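Local coordinates for protein type VI secretion system component (PDB 2P5Z) that probably forms, as a trimer, part of the cell-puncturing tip of the type VI secretion apparatus, resembling the T4 phage tail proteins gp27 and gp5, at residues R161-Q166 against E425-R430; I378-M383 against E458-R463; L387-T392 against Y409-D414; V452-E457 against P464-V469. All blocks are in the same frame, centred on the assembly; numbering follows the deposited sequence.

Contact 1 of 4, residues R161-Q166 against E425-R430; sequences REQVMQ and ESLWVR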
loop_
_atom_site.group_PDB
_atom_site.type_symbol
_atom_site.label_atom_id
_atom_site.label_comp_id
_atom_site.label_asym_id
_atom_site.label_seq_id
_atom_site.Cartn_x
_atom_site.Cartn_y
_atom_site.Cartn_z
ATOM N N ARG A 161 11.991 20.185 23.501
ATOM C CA ARG A 161 12.016 18.744 23.613
ATOM C C ARG A 161 13.455 18.381 23.871
ATOM O O ARG A 161 14.357 18.947 23.272
ATOM C CB ARG A 161 11.566 18.100 22.309
ATOM C CG ARG A 161 10.163 18.447 21.872
ATOM C CD ARG A 161 9.192 17.345 22.225
ATOM N NE ARG A 161 7.934 17.511 21.504
ATOM C CZ ARG A 161 7.682 16.991 20.305
ATOM N NH1 ARG A 161 8.601 16.262 19.686
ATOM N NH2 ARG A 161 6.506 17.197 19.730
ATOM N N GLU A 162 13.675 17.436 24.762
ATOM C CA GLU A 162 15.028 17.108 25.139
ATOM C C GLU A 162 15.781 16.501 23.972
ATOM O O GLU A 162 16.803 17.031 23.556
ATOM C CB GLU A 162 15.024 16.165 26.335
ATOM C CG GLU A 162 16.344 16.144 27.057
ATOM C CD GLU A 162 16.643 14.802 27.686
ATOM O OE1 GLU A 162 15.688 14.096 28.100
ATOM O OE2 GLU A 162 17.846 14.458 27.776
ATOM N N GLN A 163 15.269 15.392 23.446
ATOM C CA GLN A 163 15.852 14.735 22.284
ATOM C C GLN A 163 14.762 14.370 21.265
ATOM O O GLN A 163 13.684 13.904 21.631
ATOM C CB GLN A 163 16.617 13.470 22.683
ATOM C CG GLN A 163 17.713 13.689 23.688
ATOM C CD GLN A 163 18.583 12.472 23.895
ATOM O OE1 GLN A 163 19.746 12.458 23.493
ATOM N NE2 GLN A 163 18.033 11.453 24.528
ATOM N N VAL A 164 15.051 14.575 19.981
ATOM C CA VAL A 164 14.112 14.237 18.916
ATOM C C VAL A 164 14.892 13.565 17.811
ATOM O O VAL A 164 15.820 14.155 17.260
ATOM C CB VAL A 164 13.401 15.486 18.350
ATOM C CG1 VAL A 164 12.683 15.160 17.015
ATOM C CG2 VAL A 164 12.402 16.055 19.358
ATOM N N MET A 165 14.536 12.320 17.513
ATOM C CA MET A 165 15.243 11.535 16.498
ATOM C C MET A 165 14.600 11.588 15.090
ATOM O O MET A 165 13.385 11.425 14.933
ATOM C CB MET A 165 15.322 10.071 16.945
ATOM C CG MET A 165 16.492 9.328 16.336
ATOM S SD MET A 165 16.544 7.556 16.686
ATOM C CE MET A 165 18.291 7.396 16.846
ATOM N N GLN A 166 15.429 11.803 14.077
ATOM C CA GLN A 166 15.048 11.579 12.686
ATOM C C GLN A 166 15.778 10.321 12.221
ATOM O O GLN A 166 17.003 10.304 12.125
ATOM C CB GLN A 166 15.454 12.777 11.817
ATOM C CG GLN A 166 15.377 12.550 10.310
ATOM C CD GLN A 166 15.651 13.815 9.492
ATOM O OE1 GLN A 166 16.035 14.856 10.031
ATOM N NE2 GLN A 166 15.462 13.718 8.180
ATOM N N GLU A 425 24.904 12.967 16.246
ATOM C CA GLU A 425 25.043 11.521 16.376
ATOM C C GLU A 425 24.928 11.061 17.818
ATOM O O GLU A 425 25.049 9.875 18.098
ATOM C CB GLU A 425 26.401 11.046 15.840
ATOM C CG GLU A 425 26.978 11.847 14.675
ATOM C CD GLU A 425 27.883 13.001 15.112
ATOM O OE1 GLU A 425 28.158 13.117 16.329
ATOM O OE2 GLU A 425 28.304 13.794 14.233
ATOM N N SER A 426 24.730 11.982 18.751
ATOM C CA SER A 426 24.862 11.573 20.137
ATOM C C SER A 426 23.539 11.554 20.902
ATOM O O SER A 426 22.655 12.380 20.677
ATOM C CB SER A 426 25.992 12.350 20.834
ATOM O OG SER A 426 25.511 13.422 21.618
ATOM N N LEU A 427 23.412 10.600 21.813
ATOM C CA LEU A 427 22.124 10.233 22.362
ATOM C C LEU A 427 22.237 9.962 23.856
ATOM O O LEU A 427 23.116 9.212 24.283
ATOM C CB LEU A 427 21.660 8.972 21.636
ATOM C CG LEU A 427 20.204 8.541 21.487
ATOM C CD1 LEU A 427 19.904 7.487 22.482
ATOM C CD2 LEU A 427 19.212 9.691 21.584
ATOM N N TRP A 428 21.349 10.567 24.643
ATOM C CA TRP A 428 21.334 10.398 26.098
ATOM C C TRP A 428 20.408 9.273 26.504
ATOM O O TRP A 428 19.197 9.386 26.374
ATOM C CB TRP A 428 20.922 11.698 26.793
ATOM C CG TRP A 428 22.028 12.688 26.830
ATOM C CD1 TRP A 428 22.230 13.730 25.973
ATOM C CD2 TRP A 428 23.123 12.707 27.754
ATOM N NE1 TRP A 428 23.379 14.407 26.310
ATOM C CE2 TRP A 428 23.945 13.803 27.403
ATOM C CE3 TRP A 428 23.489 11.907 28.850
ATOM C CZ2 TRP A 428 25.107 14.123 28.113
ATOM C CZ3 TRP A 428 24.645 12.224 29.552
ATOM C CH2 TRP A 428 25.436 13.326 29.183
ATOM N N VAL A 429 20.971 8.192 27.027
ATOM C CA VAL A 429 20.205 6.957 27.128
ATOM C C VAL A 429 20.404 6.153 28.436
ATOM O O VAL A 429 21.493 6.121 29.004
ATOM C CB VAL A 429 20.436 6.120 25.832
ATOM C CG1 VAL A 429 21.758 5.360 25.843
ATOM C CG2 VAL A 429 19.277 5.232 25.533
ATOM N N ARG A 430 19.331 5.533 28.921
ATOM C CA ARG A 430 19.393 4.704 30.126
ATOM C C ARG A 430 19.525 3.230 29.785
ATOM O O ARG A 430 18.728 2.695 29.025
ATOM C CB ARG A 430 18.155 4.918 30.997
ATOM C CG ARG A 430 18.148 6.253 31.699
ATOM C CD ARG A 430 17.126 6.322 32.814
ATOM N NE ARG A 430 17.059 7.665 33.388
ATOM C CZ ARG A 430 16.319 8.001 34.441
ATOM N NH1 ARG A 430 15.571 7.091 35.057
ATOM N NH2 ARG A 430 16.329 9.250 34.881
#
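Gln-163 reaches across to the backbone of Trp-428, and nearly all of this small contact runs through that one side chain. Its CB points at strand 426-429, and CG stands anti to the carbonyl carbon (chi1 -57°). Beyond CG the chain stays extended, which carries the amide the whole way over a gap of 8.7 Å between the two strand axes. CD of Gln-163 passes 3.7 Å from CD2 of Leu-427, whose side chain crosses the glutamine at about a right angle. At the tip, OE1 of Gln-163 accepts a nearly straight bond from Trp-428 N at 2.7 Å (167° at the hydrogen), while Gln-163 NE2 donates to Trp-428 O at 3.0 Å along a more bent path. OE1 also lies at the edge of the indole, near the ring plane. Beside Gln-163, the carboxylate of Glu-162 comes near Trp-428 CB but has its salt bridge with Arg-408. Leu-427 and Val-429 spend their backbone groups on strand 409-412, whereas Trp-428 turns its N-H and C=O outward. One primary amide thus satisfies both groups, and joins the phage-tail-protein-like (probably gp27-like) part of the chain to an edge of the OB domain by neutral hydrogen bonds beside that salt bridge.

Contact 2 of 4, residues I378-M383 against E458-R463; sequences IPRPVM and EGNPDR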
loop_
_atom_site.group_PDB
_atom_site.type_symbol
_atom_site.label_atom_id
_atom_site.label_comp_id
_atom_site.label_asym_id
_atom_site.label_seq_id
_atom_site.Cartn_x
_atom_site.Cartn_y
_atom_site.Cartn_z
ATOM N N ILE A 378 1.066 12.235 10.088
ATOM C CA ILE A 378 2.015 11.346 9.421
ATOM C C ILE A 378 2.534 10.351 10.458
ATOM O O ILE A 378 3.055 10.752 11.500
ATOM C CB ILE A 378 3.198 12.134 8.786
ATOM C CG1 ILE A 378 2.736 12.927 7.567
ATOM C CG2 ILE A 378 4.301 11.224 8.304
ATOM C CD1 ILE A 378 2.529 14.360 7.843
ATOM N N PRO A 379 2.377 9.047 10.190
ATOM C CA PRO A 379 2.769 7.997 11.138
ATOM C C PRO A 379 4.252 8.022 11.497
ATOM O O PRO A 379 5.094 8.387 10.667
ATOM C CB PRO A 379 2.449 6.697 10.380
ATOM C CG PRO A 379 2.375 7.091 8.941
ATOM C CD PRO A 379 1.829 8.490 8.943
ATOM N N ARG A 380 4.556 7.643 12.738
ATOM C CA ARG A 380 5.929 7.574 13.226
ATOM C C ARG A 380 6.661 6.404 12.594
ATOM O O ARG A 380 6.047 5.392 12.285
ATOM C CB ARG A 380 5.923 7.439 14.745
ATOM C CG ARG A 380 6.272 8.728 15.420
ATOM C CD ARG A 380 5.928 8.762 16.889
ATOM N NE ARG A 380 6.155 10.114 17.379
ATOM C CZ ARG A 380 7.318 10.546 17.864
ATOM N NH1 ARG A 380 8.360 9.729 17.954
ATOM N NH2 ARG A 380 7.445 11.801 18.270
ATOM N N PRO A 381 7.970 6.540 12.373
ATOM C CA PRO A 381 8.681 5.362 11.890
ATOM C C PRO A 381 8.730 4.259 12.970
ATOM O O PRO A 381 8.738 4.549 14.184
ATOM C CB PRO A 381 10.079 5.893 11.558
ATOM C CG PRO A 381 10.219 7.146 12.311
ATOM C CD PRO A 381 8.850 7.712 12.526
ATOM N N VAL A 382 8.703 3.010 12.524
ATOM C CA VAL A 382 8.586 1.899 13.443
ATOM C C VAL A 382 9.978 1.317 13.647
ATOM O O VAL A 382 10.623 0.871 12.682
ATOM C CB VAL A 382 7.556 0.872 12.924
ATOM C CG1 VAL A 382 7.601 -0.418 13.712
ATOM C CG2 VAL A 382 6.144 1.479 12.986
ATOM N N MET A 383 10.462 1.390 14.891
ATOM C CA MET A 383 11.823 0.962 15.197
ATOM C C MET A 383 11.813 -0.487 15.645
ATOM O O MET A 383 11.532 -0.792 16.808
ATOM C CB MET A 383 12.472 1.846 16.259
ATOM C CG MET A 383 12.520 3.324 15.895
ATOM S SD MET A 383 13.692 3.694 14.591
ATOM C CE MET A 383 12.877 5.095 13.932
ATOM N N GLU A 458 7.978 0.333 22.591
ATOM C CA GLU A 458 6.953 0.190 21.522
ATOM C C GLU A 458 7.289 0.734 20.121
ATOM O O GLU A 458 6.428 1.266 19.445
ATOM C CB GLU A 458 5.527 0.567 21.982
ATOM C CG GLU A 458 5.346 1.912 22.685
ATOM C CD GLU A 458 4.120 1.937 23.580
ATOM O OE1 GLU A 458 3.020 1.581 23.092
ATOM O OE2 GLU A 458 4.254 2.313 24.770
ATOM N N GLY A 459 8.542 0.583 19.697
ATOM C CA GLY A 459 8.967 0.980 18.357
ATOM C C GLY A 459 9.142 2.478 18.176
ATOM O O GLY A 459 9.484 2.938 17.091
ATOM N N ASN A 460 8.902 3.234 19.240
ATOM C CA ASN A 460 8.993 4.683 19.227
ATOM C C ASN A 460 10.449 5.168 19.257
ATOM O O ASN A 460 11.187 4.883 20.203
ATOM C CB ASN A 460 8.229 5.214 20.436
ATOM C CG ASN A 460 7.883 6.679 20.328
ATOM O OD1 ASN A 460 8.664 7.502 19.827
ATOM N ND2 ASN A 460 6.705 7.025 20.830
ATOM N N PRO A 461 10.856 5.945 18.238
ATOM C CA PRO A 461 12.227 6.470 18.124
ATOM C C PRO A 461 12.610 7.442 19.234
ATOM O O PRO A 461 13.796 7.688 19.437
ATOM C CB PRO A 461 12.204 7.221 16.787
ATOM C CG PRO A 461 10.769 7.564 16.571
ATOM C CD PRO A 461 10.019 6.376 17.109
ATOM N N ASP A 462 11.623 7.988 19.935
ATOM C CA ASP A 462 11.884 8.912 21.031
ATOM C C ASP A 462 11.753 8.253 22.410
ATOM O O ASP A 462 11.583 8.925 23.431
ATOM C CB ASP A 462 11.004 10.155 20.913
ATOM C CG ASP A 462 11.305 10.968 19.648
ATOM O OD1 ASP A 462 12.496 11.060 19.230
ATOM O OD2 ASP A 462 10.331 11.509 19.065
ATOM N N ARG A 463 11.852 6.930 22.441
ATOM C CA ARG A 463 11.932 6.226 23.711
ATOM C C ARG A 463 13.076 5.219 23.738
ATOM O O ARG A 463 12.832 4.022 23.891
ATOM C CB ARG A 463 10.637 5.480 23.985
ATOM C CG ARG A 463 9.445 6.317 24.361
ATOM C CD ARG A 463 8.316 5.350 24.581
ATOM N NE ARG A 463 7.140 5.931 25.204
ATOM C CZ ARG A 463 6.100 5.212 25.624
ATOM N NH1 ARG A 463 6.106 3.891 25.496
ATOM N NH2 ARG A 463 5.054 5.814 26.175
#
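The guanidinium of Arg-380 is met at its edge by Asp-462 OD2, which lies in its plane, and by the ring of Pro-461, whose CG is 3.5 Å from NH1. Asn-460 OD1 approaches the same NH1 obliquely, without good hydrogen-bond geometry. NH1 and NH2 of Arg-380 grip Asp-462 end-on and share its OD2, at 2.9 and 3.0 Å. The carboxylate and guanidinium planes stand 75° apart; NH1 meets OD2 from above the carboxylate plane, and NH2 nearly along its C-O axis. Asn-460 OD1 is instead used by the backbone N of Asp-462 in an Asx turn at the start of the type I turn 460-463. Further along, Met-383 N donates to Gly-459 O at 2.9 Å, on a lone pair. The methionine chain bends at chi2 (-71°), bringing Met-383 CE to 3.6 Å from Pro-461 CB. Arg-380 has a second partner: its NE pairs with Glu-181 of helix 171-182. The two acids, Asp-462 and Glu-181, probably stabilise the positive charge of the arginine, and the arginine in turn would favour their ionised forms, so Arg-380, in the segment leading to strand 387-391, joins the loop 458-463 to helix 171-182 through charge.

Contact 3 of 4, residues L387-T392 against Y409-D414; sequences LPARVT and YRVNLD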
loop_
_atom_site.group_PDB
_atom_site.type_symbol
_atom_site.label_atom_id
_atom_site.label_comp_id
_atom_site.label_asym_id
_atom_site.label_seq_id
_atom_site.Cartn_x
_atom_site.Cartn_y
_atom_site.Cartn_z
ATOM N N LEU A 387 19.715 -0.678 17.658
ATOM C CA LEU A 387 20.800 0.114 17.058
ATOM C C LEU A 387 22.088 -0.025 17.860
ATOM O O LEU A 387 22.073 0.097 19.089
ATOM C CB LEU A 387 20.427 1.592 16.938
ATOM C CG LEU A 387 19.276 1.949 16.012
ATOM C CD1 LEU A 387 19.088 3.451 16.028
ATOM C CD2 LEU A 387 19.582 1.430 14.613
ATOM N N PRO A 388 23.203 -0.286 17.172
ATOM C CA PRO A 388 24.482 -0.320 17.868
ATOM C C PRO A 388 24.920 1.089 18.258
ATOM O O PRO A 388 24.678 2.046 17.516
ATOM C CB PRO A 388 25.438 -0.903 16.827
ATOM C CG PRO A 388 24.830 -0.555 15.506
ATOM C CD PRO A 388 23.336 -0.550 15.726
ATOM N N ALA A 389 25.521 1.222 19.434
ATOM C CA ALA A 389 26.101 2.492 19.818
ATOM C C ALA A 389 27.400 2.277 20.578
ATOM O O ALA A 389 27.666 1.179 21.060
ATOM C CB ALA A 389 25.133 3.271 20.640
ATOM N N ARG A 390 28.205 3.330 20.669
ATOM C CA ARG A 390 29.409 3.319 21.484
ATOM C C ARG A 390 29.241 4.287 22.624
ATOM O O ARG A 390 28.908 5.446 22.388
ATOM C CB ARG A 390 30.624 3.736 20.664
ATOM C CG ARG A 390 31.184 2.632 19.819
ATOM C CD ARG A 390 32.679 2.796 19.645
ATOM N NE ARG A 390 33.262 1.612 19.018
ATOM C CZ ARG A 390 33.430 1.467 17.705
ATOM N NH1 ARG A 390 33.062 2.439 16.876
ATOM N NH2 ARG A 390 33.969 0.353 17.220
ATOM N N VAL A 391 29.478 3.816 23.851
ATOM C CA VAL A 391 29.496 4.698 25.029
ATOM C C VAL A 391 30.710 5.622 24.953
ATOM O O VAL A 391 31.818 5.172 24.678
ATOM C CB VAL A 391 29.494 3.913 26.349
ATOM C CG1 VAL A 391 29.186 4.842 27.506
ATOM C CG2 VAL A 391 28.450 2.818 26.306
ATOM N N THR A 392 30.476 6.922 25.124
ATOM C CA THR A 392 31.544 7.920 25.072
ATOM C C THR A 392 31.903 8.427 26.469
ATOM O O THR A 392 31.268 8.053 27.465
ATOM C CB THR A 392 31.187 9.132 24.155
ATOM O OG1 THR A 392 29.828 9.541 24.373
ATOM C CG2 THR A 392 31.394 8.778 22.686
ATOM N N TYR A 409 23.694 7.275 30.326
ATOM C CA TYR A 409 24.931 7.390 29.555
ATOM C C TYR A 409 24.715 8.256 28.320
ATOM O O TYR A 409 23.613 8.288 27.774
ATOM C CB TYR A 409 25.382 6.015 29.085
ATOM C CG TYR A 409 25.756 5.052 30.184
ATOM C CD1 TYR A 409 24.811 4.179 30.733
ATOM C CD2 TYR A 409 27.064 4.993 30.661
ATOM C CE1 TYR A 409 25.156 3.283 31.738
ATOM C CE2 TYR A 409 27.418 4.102 31.666
ATOM C CZ TYR A 409 26.464 3.247 32.198
ATOM O OH TYR A 409 26.816 2.362 33.195
ATOM N N ARG A 410 25.757 8.961 27.877
ATOM C CA ARG A 410 25.721 9.600 26.558
ATOM C C ARG A 410 26.352 8.667 25.545
ATOM O O ARG A 410 27.521 8.293 25.652
ATOM C CB ARG A 410 26.412 10.967 26.508
ATOM C CG ARG A 410 26.474 11.529 25.081
ATOM C CD ARG A 410 26.849 13.000 25.014
ATOM N NE ARG A 410 28.276 13.226 25.241
ATOM C CZ ARG A 410 29.219 13.159 24.301
ATOM N NH1 ARG A 410 28.905 12.863 23.044
ATOM N NH2 ARG A 410 30.487 13.381 24.624
ATOM N N VAL A 411 25.566 8.302 24.546
ATOM C CA VAL A 411 25.968 7.259 23.645
ATOM C C VAL A 411 26.054 7.800 22.218
ATOM O O VAL A 411 25.400 8.780 21.874
ATOM C CB VAL A 411 25.040 6.052 23.833
ATOM C CG1 VAL A 411 23.944 5.986 22.771
ATOM C CG2 VAL A 411 25.849 4.810 23.886
ATOM N N ASN A 412 26.906 7.186 21.414
ATOM C CA ASN A 412 27.232 7.691 20.094
ATOM C C ASN A 412 26.966 6.600 19.089
ATOM O O ASN A 412 27.459 5.489 19.259
ATOM C CB ASN A 412 28.714 8.033 20.055
ATOM C CG ASN A 412 29.071 8.977 18.936
ATOM O OD1 ASN A 412 28.959 8.638 17.749
ATOM N ND2 ASN A 412 29.531 10.173 19.305
ATOM N N LEU A 413 26.205 6.905 18.038
ATOM C CA LEU A 413 25.813 5.854 17.078
ATOM C C LEU A 413 26.185 6.046 15.598
ATOM O O LEU A 413 25.568 5.461 14.719
ATOM C CB LEU A 413 24.363 5.371 17.287
ATOM C CG LEU A 413 23.041 6.139 17.288
ATOM C CD1 LEU A 413 22.346 5.902 18.612
ATOM C CD2 LEU A 413 23.203 7.588 17.091
ATOM N N ASP A 414 27.218 6.839 15.343
ATOM C CA ASP A 414 27.796 6.946 14.014
ATOM C C ASP A 414 28.841 5.845 13.866
ATOM O O ASP A 414 29.531 5.512 14.824
ATOM C CB ASP A 414 28.430 8.327 13.830
ATOM C CG ASP A 414 29.033 8.526 12.445
ATOM O OD1 ASP A 414 28.508 7.955 11.460
ATOM O OD2 ASP A 414 30.037 9.263 12.341
HETATM O O HOH W 1 31.114 4.450 16.908
#
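In Thr-392 a chi1 of 43° sets OG1 between the backbone N and the carbonyl carbon, and from there the hydroxyl reaches back to Arg-410 on the adjacent strand. The chain of Arg-410 leaves with CG anti to its own N and then bends at chi3 (76°), which folds its guanidinium beneath that hydroxyl: Thr-392 OG1 lies over the centre of one face, 3.7 Å from Arg-410 CZ. Arg-410 O is gripped twice by the same threonine. Thr-392 OG1 donates to Arg-410 O at 2.9 Å from above the carbonyl plane, and Thr-392 N adds a longer, nearly linear bond. The methyl of Thr-392, CG2, meanwhile rests against Asn-412 CB.

Farther back along the strands, Arg-390 and Asn-412 form a hydrogen-bonded antiparallel pair, with Arg-390 N to Asn-412 O at 2.7 Å and Asn-412 N to Arg-390 O at 2.8 Å. The guanidinium of Arg-390 leads away from strand 409-412 to a salt bridge with Glu-451, at the start of strand 451-456, and a water links its NH1 to Asp-414 O. On the opposite face Val-391 sends CG1 to Tyr-409 CD2 (3.8 Å) and CG2 to Val-411. Ala-389 CB packs on Val-411 CG1 at 3.7 Å, and this apolar side continues onto Val-452.

One face is thus largely polar, the other apolar and mostly buried, with Tyr-409 at its margin. Strands 387-391 and 409-412 are the first two of the five-stranded antiparallel OB-fold barrel, in which such a hydrophobic face lines the interior.

Contact 4 of 4, residues V452-E457 against P464-V469; sequences VSIAFE and PYIAGV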
loop_
_atom_site.group_PDB
_atom_site.type_symbol
_atom_site.label_atom_id
_atom_site.label_comp_id
_atom_site.label_asym_id
_atom_site.label_seq_id
_atom_site.Cartn_x
_atom_site.Cartn_y
_atom_site.Cartn_z
ATOM N N VAL A 452 27.099 -0.914 22.824
ATOM C CA VAL A 452 25.805 -1.309 23.356
ATOM C C VAL A 452 24.735 -1.449 22.277
ATOM O O VAL A 452 24.931 -1.056 21.127
ATOM C CB VAL A 452 25.311 -0.315 24.394
ATOM C CG1 VAL A 452 26.160 -0.418 25.647
ATOM C CG2 VAL A 452 25.331 1.086 23.815
ATOM N N SER A 453 23.605 -2.025 22.665
ATOM C CA SER A 453 22.469 -2.135 21.775
ATOM C C SER A 453 21.371 -1.219 22.256
ATOM O O SER A 453 20.992 -1.260 23.431
ATOM C CB SER A 453 21.971 -3.567 21.719
ATOM O OG SER A 453 22.736 -4.291 20.777
ATOM N N ILE A 454 20.873 -0.381 21.352
ATOM C CA ILE A 454 19.786 0.529 21.684
ATOM C C ILE A 454 18.437 0.006 21.173
ATOM O O ILE A 454 18.276 -0.311 19.987
ATOM C CB ILE A 454 20.058 1.937 21.155
ATOM C CG1 ILE A 454 21.468 2.373 21.551
ATOM C CG2 ILE A 454 19.029 2.912 21.700
ATOM C CD1 ILE A 454 21.609 2.640 23.028
ATOM N N ALA A 455 17.489 -0.106 22.091
ATOM C CA ALA A 455 16.158 -0.578 21.782
ATOM C C ALA A 455 15.164 0.539 22.055
ATOM O O ALA A 455 15.492 1.530 22.687
ATOM C CB ALA A 455 15.813 -1.811 22.614
ATOM N N PHE A 456 13.935 0.366 21.577
ATOM C CA PHE A 456 12.972 1.452 21.555
ATOM C C PHE A 456 11.645 0.961 22.039
ATOM O O PHE A 456 11.089 0.002 21.498
ATOM C CB PHE A 456 12.849 2.011 20.140
ATOM C CG PHE A 456 14.121 2.626 19.626
ATOM C CD1 PHE A 456 14.420 3.935 19.908
ATOM C CD2 PHE A 456 15.028 1.874 18.902
ATOM C CE1 PHE A 456 15.582 4.502 19.448
ATOM C CE2 PHE A 456 16.201 2.439 18.448
ATOM C CZ PHE A 456 16.475 3.762 18.724
ATOM N N GLU A 457 11.150 1.615 23.074
ATOM C CA GLU A 457 9.947 1.179 23.736
ATOM C C GLU A 457 8.747 1.402 22.806
ATOM O O GLU A 457 8.545 2.506 22.302
ATOM C CB GLU A 457 9.809 1.946 25.040
ATOM C CG GLU A 457 8.745 1.437 25.936
ATOM C CD GLU A 457 8.801 2.091 27.286
ATOM O OE1 GLU A 457 8.545 3.314 27.376
ATOM O OE2 GLU A 457 9.104 1.375 28.259
ATOM N N PRO A 464 14.328 5.688 23.612
ATOM C CA PRO A 464 15.376 4.693 23.527
ATOM C C PRO A 464 15.902 4.241 24.891
ATOM O O PRO A 464 15.857 4.993 25.875
ATOM C CB PRO A 464 16.474 5.426 22.766
ATOM C CG PRO A 464 16.280 6.848 23.115
ATOM C CD PRO A 464 14.876 7.053 23.553
ATOM N N TYR A 465 16.407 3.015 24.939
ATOM C CA TYR A 465 17.049 2.514 26.133
ATOM C C TYR A 465 18.126 1.517 25.743
ATOM O O TYR A 465 18.149 1.039 24.605
ATOM C CB TYR A 465 16.039 1.920 27.127
ATOM C CG TYR A 465 15.364 0.660 26.666
ATOM C CD1 TYR A 465 14.140 0.707 25.994
ATOM C CD2 TYR A 465 15.936 -0.593 26.913
ATOM C CE1 TYR A 465 13.519 -0.460 25.564
ATOM C CE2 TYR A 465 15.326 -1.760 26.487
ATOM C CZ TYR A 465 14.116 -1.687 25.817
ATOM O OH TYR A 465 13.525 -2.850 25.393
ATOM N N ILE A 466 19.013 1.204 26.691
ATOM C CA ILE A 466 20.066 0.194 26.482
ATOM C C ILE A 466 19.527 -1.210 26.745
ATOM O O ILE A 466 18.956 -1.462 27.801
ATOM C CB ILE A 466 21.290 0.470 27.381
ATOM C CG1 ILE A 466 21.710 1.932 27.232
ATOM C CG2 ILE A 466 22.444 -0.442 27.027
ATOM C CD1 ILE A 466 23.112 2.230 27.673
ATOM N N ALA A 467 19.701 -2.115 25.787
ATOM C CA ALA A 467 19.105 -3.445 25.908
ATOM C C ALA A 467 19.830 -4.533 26.749
ATOM O O ALA A 467 19.163 -5.106 27.603
ATOM C CB ALA A 467 18.583 -3.985 24.543
ATOM N N GLY A 468 21.115 -4.882 26.547
ATOM C CA GLY A 468 21.944 -4.577 25.394
ATOM C C GLY A 468 23.397 -4.173 25.598
ATOM O O GLY A 468 23.720 -3.004 25.422
ATOM N N VAL A 469 24.288 -5.115 25.934
ATOM C CA VAL A 469 25.755 -4.867 25.824
ATOM C C VAL A 469 26.428 -5.867 24.865
ATOM O O VAL A 469 26.281 -7.079 25.020
ATOM C CB VAL A 469 26.502 -4.882 27.200
ATOM C CG1 VAL A 469 27.963 -4.429 27.038
ATOM C CG2 VAL A 469 25.798 -4.009 28.233
#
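Pro-464 wedges between Ile-454 and Phe-456 on the densely filled face of this hairpin. Its CB lies 3.7 Å from Ile-454 CG2 and 3.6 Å from Phe-456 CE1; the isoleucine runs beside the proline ring, pointing the same way, whereas the phenylalanine crosses it at a slant. Farther along, Ile-466 CG2 sits 3.9 Å from Val-452 CB, and the row thins out at Val-469, which is exposed and meets Val-452 only at 4.4 Å between CG2 and CG1.

The other face is less filled within the chain. Tyr-465 takes a chi1 of 68°, which lays its ring back over the neighbouring strand, and Ala-455 CB makes a CH-pi contact with one face, 4.0 Å from the centroid and displaced toward the rim. Ala-467, exposed to solvent, marks the open side and touches the same methyl with its own CB.

Backbone bonds hold the two strands together. Ala-455 and Tyr-465 exchange both of theirs in a regular hydrogen-bonded pair. Ser-453 O instead accepts from Ala-467 N, and Ser-453 N donates to Gly-468 O at 2.9 Å, because a beta bulge shifts the register by one residue here; the peptide before Gly-468 is modelled as cis.

Beyond the barrel, Glu-457 forms a salt bridge with Lys-470 of the second subunit, and Tyr-465 packs on Thr-386 of that subunit. Within the chain, strand 452-456 is flanked on its other edge by strand 387-391, while Ile-454, Pro-464 and Ile-466 pack onto Val-429 of strand 426-429.

Overall arrangement
Contacts 3 and 4, with centres about 10 Å apart, supply four of the five strands of the OB barrel: Leu-387 O accepts from Ile-454 N at 2.6 Å, joining the first strand to the fourth. Contact 1 supplies the third strand, whose Leu-427 O probably pairs with Val-411 N of contact 3, while Arg-430 O reaches Ile-466 N of contact 4 at 2.8 Å and helps close the barrel. Contacts 1 and 2 (about 13 Å between centres) form the junction with the probably gp27-like part, bridged by Met-165 N to Asp-462 OD1 at 2.9 Å. Contact 2 leads on to contact 4 through Met-383 and Phe-456, and both touch the second subunit, so both lie at the subunit interface.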